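Local coordinates for DNA photolyase (Agrobacterium tumefaciens, PDB 4U63), which probably repairs cyclobutane pyrimidine dimers in ultraviolet-damaged DNA with light, using a bound FAD and a methenyltetrahydrofolate antenna chromophore, at residues A[419-424]-A[478-483]; A[428-431]-A[435-438]. All coordinates share one frame; numbering follows the deposited sequence.

Contact 1 (A[419-424]-A[478-483]); sequences IFNPIL and VDHGKA
Asn421 lies flat over one face of the His480 imidazole. Amide and ring planes are only 9° apart. ND2 of Asn421 sits toward the rim, 3.5 Å from CD2 of His480. The CB of Asn421 covers the same ring in a CH-pi contact, 3.8 Å from its centroid. His480 CG is anti to its backbone N (chi1 169°), which carries the ring out from the helix toward 419-424. The amide is also held by its own chain: Asn421 is an N-cap, and its OD1 accepts from Ile423 N at 3.0 Å, with the donor above the carbonyl plane. Asp479 caps the other helix through a bond from Lys482 N to Asp479 OD2, 2.9 Å long.

This stack is the tight part. The looser side has a water in the plane of the ring, at its edge. It accepts a weak bond from His480 NE2 (3.1 Å).

His480 ND1 bonds to His375 NE2 of helix 362-375. The ND1 bond and the stacked amide should restrict the turning of the imidazole, while the weak NE2-water bond adds little. Two helix starts are thus joined by stacking.

Contact 2 (A[428-431]-A[435-438]); sequences KFDG and YVRR
The carboxylate of Asp430 faces the start of helix 434-439 and stands nearly perpendicular to the Tyr435 ring, the two planes 88° apart. It meets Tyr435 at the CB, not at the ring: OD1 of Asp430 is 3.4 Å from CB of Tyr435. Both carboxylate oxygens are used on their syn sides. Tyr435 N donates to Asp430 OD1 at 3.0 Å, 20° out of the carboxylate plane. Val436 N donates to Asp430 OD2 at 3.2 Å, 26° out of it. Both bonds are fairly straight. The fork therefore holds two successive N-H groups in the first turn of the helix, where the amides have no carbonyl of a preceding turn to bond. CG2 of Val436 packs against Asp430 OD2 at 3.5 Å.

The extended first torsion of Asp430 brings the carboxylate across to these amides. The group is buried, and its negative charge lies at the amino end of a helix, where the dipole would be expected to stabilise it. The ring of Tyr435 leads away from Asp430. Its OH bonds to Gln353 OE1, and Phe439 meets the ring edge-to-face.

Asp430 is the first residue past helix 422-429, so the contact closes the short turn into helix 434-439. Asp430 O also accepts from His452 NE2. Tyr435 packs on helices 345-357 and 362-375, while Val436 touches Pro345 of the former and Ile451 of helix 448-451.

Contacts 1 and 2 lie at the two ends of helix 422-429, with centres about 17 Å apart. Contact 1 joins its start to the C-terminal helix 480-495, and contact 2 joins its end to helix 434-439. Along the chain the order is 419-424, 428-431, 435-438, 478-483, so the local turn of contact 2 falls within the longer span bridged by contact 1. Both pack against helices 345-357 and 362-375. All four segments belong to the FAD-binding domain, on the same side of the chain's centre. The side chain of Tyr435 is about 10 Å from the FAD and that of Phe420 about 13 Å, so both contacts stand back from the flavin.

Contact 1 (A[419-424]-A[478-483])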
loop_
_atom_site.group_PDB
_atom_site.type_symbol
_atom_site.label_atom_id
_atom_site.label_comp_id
_atom_site.label_asym_id
_atom_site.label_seq_id
_atom_site.Cartn_x
_atom_site.Cartn_y
_atom_site.Cartn_z
ATOM N N ILE A 419 -2.402 26.251 3.187
ATOM C CA ILE A 419 -1.465 25.737 4.192
ATOM C C ILE A 419 -2.092 25.855 5.568
ATOM O O ILE A 419 -2.180 26.951 6.118
ATOM C CB ILE A 419 -0.161 26.545 4.212
ATOM C CG1 ILE A 419 0.479 26.589 2.830
ATOM C CG2 ILE A 419 0.809 25.963 5.245
ATOM C CD1 ILE A 419 1.592 27.596 2.725
ATOM N N PHE A 420 -2.529 24.744 6.129
ATOM C CA PHE A 420 -3.078 24.768 7.482
ATOM C C PHE A 420 -2.027 24.485 8.511
ATOM O O PHE A 420 -1.045 23.779 8.253
ATOM C CB PHE A 420 -4.191 23.753 7.662
ATOM C CG PHE A 420 -5.298 23.920 6.696
ATOM C CD1 PHE A 420 -6.215 24.942 6.844
ATOM C CD2 PHE A 420 -5.421 23.057 5.632
ATOM C CE1 PHE A 420 -7.244 25.098 5.945
ATOM C CE2 PHE A 420 -6.443 23.206 4.727
ATOM C CZ PHE A 420 -7.355 24.229 4.884
ATOM N N ASN A 421 -2.276 25.047 9.688
ATOM C CA ASN A 421 -1.463 24.827 10.850
ATOM C C ASN A 421 -1.702 23.398 11.342
ATOM O O ASN A 421 -2.847 23.014 11.573
ATOM C CB ASN A 421 -1.841 25.835 11.935
ATOM C CG ASN A 421 -0.799 25.946 13.022
ATOM O OD1 ASN A 421 -0.063 25.004 13.290
ATOM N ND2 ASN A 421 -0.729 27.113 13.656
ATOM N N PRO A 422 -0.627 22.601 11.487
ATOM C CA PRO A 422 -0.750 21.262 12.079
ATOM C C PRO A 422 -1.436 21.277 13.444
ATOM O O PRO A 422 -2.123 20.328 13.798
ATOM C CB PRO A 422 0.700 20.810 12.247
ATOM C CG PRO A 422 1.504 21.644 11.326
ATOM C CD PRO A 422 0.746 22.893 11.029
ATOM N N ILE A 423 -1.239 22.357 14.191
ATOM C CA ILE A 423 -1.823 22.508 15.523
ATOM C C ILE A 423 -3.343 22.475 15.425
ATOM O O ILE A 423 -3.997 21.746 16.163
ATOM C CB ILE A 423 -1.376 23.829 16.184
ATOM C CG1 ILE A 423 0.146 23.869 16.341
ATOM C CG2 ILE A 423 -2.018 24.024 17.559
ATOM C CD1 ILE A 423 0.707 25.271 16.255
ATOM N N LEU A 424 -3.883 23.266 14.504
ATOM C CA LEU A 424 -5.328 23.346 14.278
ATOM C C LEU A 424 -5.889 22.025 13.742
ATOM O O LEU A 424 -6.954 21.576 14.166
ATOM C CB LEU A 424 -5.654 24.483 13.301
ATOM C CG LEU A 424 -5.291 25.905 13.743
ATOM C CD1 LEU A 424 -5.459 26.878 12.585
ATOM C CD2 LEU A 424 -6.127 26.333 14.937
ATOM N N VAL A 478 10.314 24.728 13.287
ATOM C CA VAL A 478 10.053 25.947 12.514
ATOM C C VAL A 478 8.823 26.648 13.132
ATOM O O VAL A 478 7.938 25.987 13.689
ATOM C CB VAL A 478 9.840 25.628 11.011
ATOM C CG1 VAL A 478 8.533 24.871 10.787
ATOM C CG2 VAL A 478 9.905 26.900 10.172
ATOM N N ASP A 479 8.791 27.979 13.046
ATOM C CA ASP A 479 7.631 28.767 13.457
ATOM C C ASP A 479 6.592 28.680 12.342
ATOM O O ASP A 479 6.941 28.819 11.173
ATOM C CB ASP A 479 8.034 30.225 13.693
ATOM C CG ASP A 479 6.841 31.143 13.917
ATOM O OD1 ASP A 479 6.245 31.108 15.010
ATOM O OD2 ASP A 479 6.510 31.916 13.000
ATOM N N HIS A 480 5.329 28.449 12.703
ATOM C CA HIS A 480 4.259 28.299 11.701
ATOM C C HIS A 480 4.171 29.494 10.757
ATOM O O HIS A 480 4.155 29.318 9.537
ATOM C CB HIS A 480 2.892 28.078 12.359
ATOM C CG HIS A 480 1.748 28.180 11.395
ATOM N ND1 HIS A 480 1.496 27.217 10.449
ATOM C CD2 HIS A 480 0.804 29.131 11.219
ATOM C CE1 HIS A 480 0.444 27.562 9.731
ATOM N NE2 HIS A 480 0.005 28.723 10.178
ATOM N N GLY A 481 4.103 30.698 11.329
ATOM C CA GLY A 481 3.987 31.929 10.546
ATOM C C GLY A 481 5.139 32.109 9.570
ATOM O O GLY A 481 4.926 32.350 8.390
ATOM N N LYS A 482 6.364 31.966 10.065
ATOM C CA LYS A 482 7.557 32.115 9.216
ATOM C C LYS A 482 7.604 31.028 8.132
ATOM O O LYS A 482 7.984 31.294 6.989
ATOM C CB LYS A 482 8.842 32.058 10.055
ATOM C CG LYS A 482 8.926 33.096 11.172
ATOM C CD LYS A 482 9.705 34.338 10.785
ATOM C CE LYS A 482 9.673 35.376 11.903
ATOM N NZ LYS A 482 10.206 34.863 13.203
ATOM N N ALA A 483 7.223 29.806 8.496
ATOM C CA ALA A 483 7.220 28.685 7.546
ATOM C C ALA A 483 6.210 28.942 6.442
ATOM O O ALA A 483 6.486 28.730 5.265
ATOM C CB ALA A 483 6.900 27.383 8.250
HETATM O O HOH W 1 -1.778 28.773 7.669
#

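Contact 2 (A[428-431]-A[435-438])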
loop_
_atom_site.group_PDB
_atom_site.type_symbol
_atom_site.label_atom_id
_atom_site.label_comp_id
_atom_site.label_asym_id
_atom_site.label_seq_id
_atom_site.Cartn_x
_atom_site.Cartn_y
_atom_site.Cartn_z
ATOM N N LYS A 428 -8.576 19.746 15.645
ATOM C CA LYS A 428 -9.815 19.417 14.931
ATOM C C LYS A 428 -10.090 17.906 14.912
ATOM O O LYS A 428 -11.205 17.467 15.212
ATOM C CB LYS A 428 -9.747 19.938 13.494
ATOM C CG LYS A 428 -11.003 19.715 12.662
ATOM C CD LYS A 428 -10.846 20.315 11.271
ATOM C CE LYS A 428 -12.120 20.169 10.456
ATOM N NZ LYS A 428 -11.950 20.701 9.077
ATOM N N PHE A 429 -9.068 17.130 14.548
ATOM C CA PHE A 429 -9.208 15.682 14.351
ATOM C C PHE A 429 -8.756 14.824 15.550
ATOM O O PHE A 429 -8.980 13.619 15.544
ATOM C CB PHE A 429 -8.477 15.260 13.063
ATOM C CG PHE A 429 -9.079 15.847 11.805
ATOM C CD1 PHE A 429 -10.339 15.448 11.375
ATOM C CD2 PHE A 429 -8.393 16.804 11.057
ATOM C CE1 PHE A 429 -10.903 15.986 10.222
ATOM C CE2 PHE A 429 -8.954 17.343 9.902
ATOM C CZ PHE A 429 -10.208 16.933 9.484
ATOM N N ASP A 430 -8.135 15.450 16.559
ATOM C CA ASP A 430 -7.686 14.763 17.777
ATOM C C ASP A 430 -7.863 15.678 19.008
ATOM O O ASP A 430 -6.929 15.905 19.789
ATOM C CB ASP A 430 -6.221 14.326 17.599
ATOM C CG ASP A 430 -5.730 13.409 18.711
ATOM O OD1 ASP A 430 -6.475 12.497 19.122
ATOM O OD2 ASP A 430 -4.573 13.587 19.159
ATOM N N GLY A 431 -9.085 16.181 19.185
ATOM C CA GLY A 431 -9.379 17.218 20.178
ATOM C C GLY A 431 -8.960 16.911 21.601
ATOM O O GLY A 431 -8.410 17.769 22.289
ATOM N N TYR A 435 -4.707 10.382 20.400
ATOM C CA TYR A 435 -3.726 9.874 19.428
ATOM C C TYR A 435 -2.320 10.388 19.763
ATOM O O TYR A 435 -1.362 9.626 19.751
ATOM C CB TYR A 435 -4.133 10.276 18.026
ATOM C CG TYR A 435 -3.193 9.879 16.908
ATOM C CD1 TYR A 435 -3.157 8.573 16.416
ATOM C CD2 TYR A 435 -2.362 10.826 16.311
ATOM C CE1 TYR A 435 -2.311 8.222 15.363
ATOM C CE2 TYR A 435 -1.515 10.487 15.271
ATOM C CZ TYR A 435 -1.491 9.188 14.798
ATOM O OH TYR A 435 -0.656 8.862 13.755
ATOM N N VAL A 436 -2.210 11.679 20.078
ATOM C CA VAL A 436 -0.917 12.261 20.466
ATOM C C VAL A 436 -0.338 11.584 21.711
ATOM O O VAL A 436 0.833 11.238 21.727
ATOM C CB VAL A 436 -1.022 13.785 20.675
ATOM C CG1 VAL A 436 0.179 14.336 21.435
ATOM C CG2 VAL A 436 -1.175 14.483 19.323
ATOM N N ARG A 437 -1.165 11.403 22.735
ATOM C CA ARG A 437 -0.733 10.742 23.977
ATOM C C ARG A 437 -0.284 9.297 23.762
ATOM O O ARG A 437 0.609 8.812 24.471
ATOM C CB ARG A 437 -1.841 10.782 25.036
ATOM C CG ARG A 437 -2.101 12.176 25.567
ATOM C CD ARG A 437 -2.906 12.181 26.853
ATOM N NE ARG A 437 -3.326 13.556 27.135
ATOM C CZ ARG A 437 -4.440 14.117 26.667
ATOM N NH1 ARG A 437 -4.726 15.384 26.962
ATOM N NH2 ARG A 437 -5.281 13.416 25.909
ATOM N N ARG A 438 -0.900 8.619 22.795
ATOM C CA ARG A 438 -0.553 7.238 22.468
ATOM C C ARG A 438 0.857 7.131 21.917
ATOM O O ARG A 438 1.621 6.255 22.322
ATOM C CB ARG A 438 -1.549 6.676 21.458
ATOM C CG ARG A 438 -1.312 5.232 21.032
ATOM C CD ARG A 438 -2.500 4.731 20.232
ATOM N NE ARG A 438 -3.709 4.729 21.061
ATOM C CZ ARG A 438 -4.951 4.978 20.635
ATOM N NH1 ARG A 438 -5.214 5.269 19.355
ATOM N NH2 ARG A 438 -5.951 4.943 21.513
#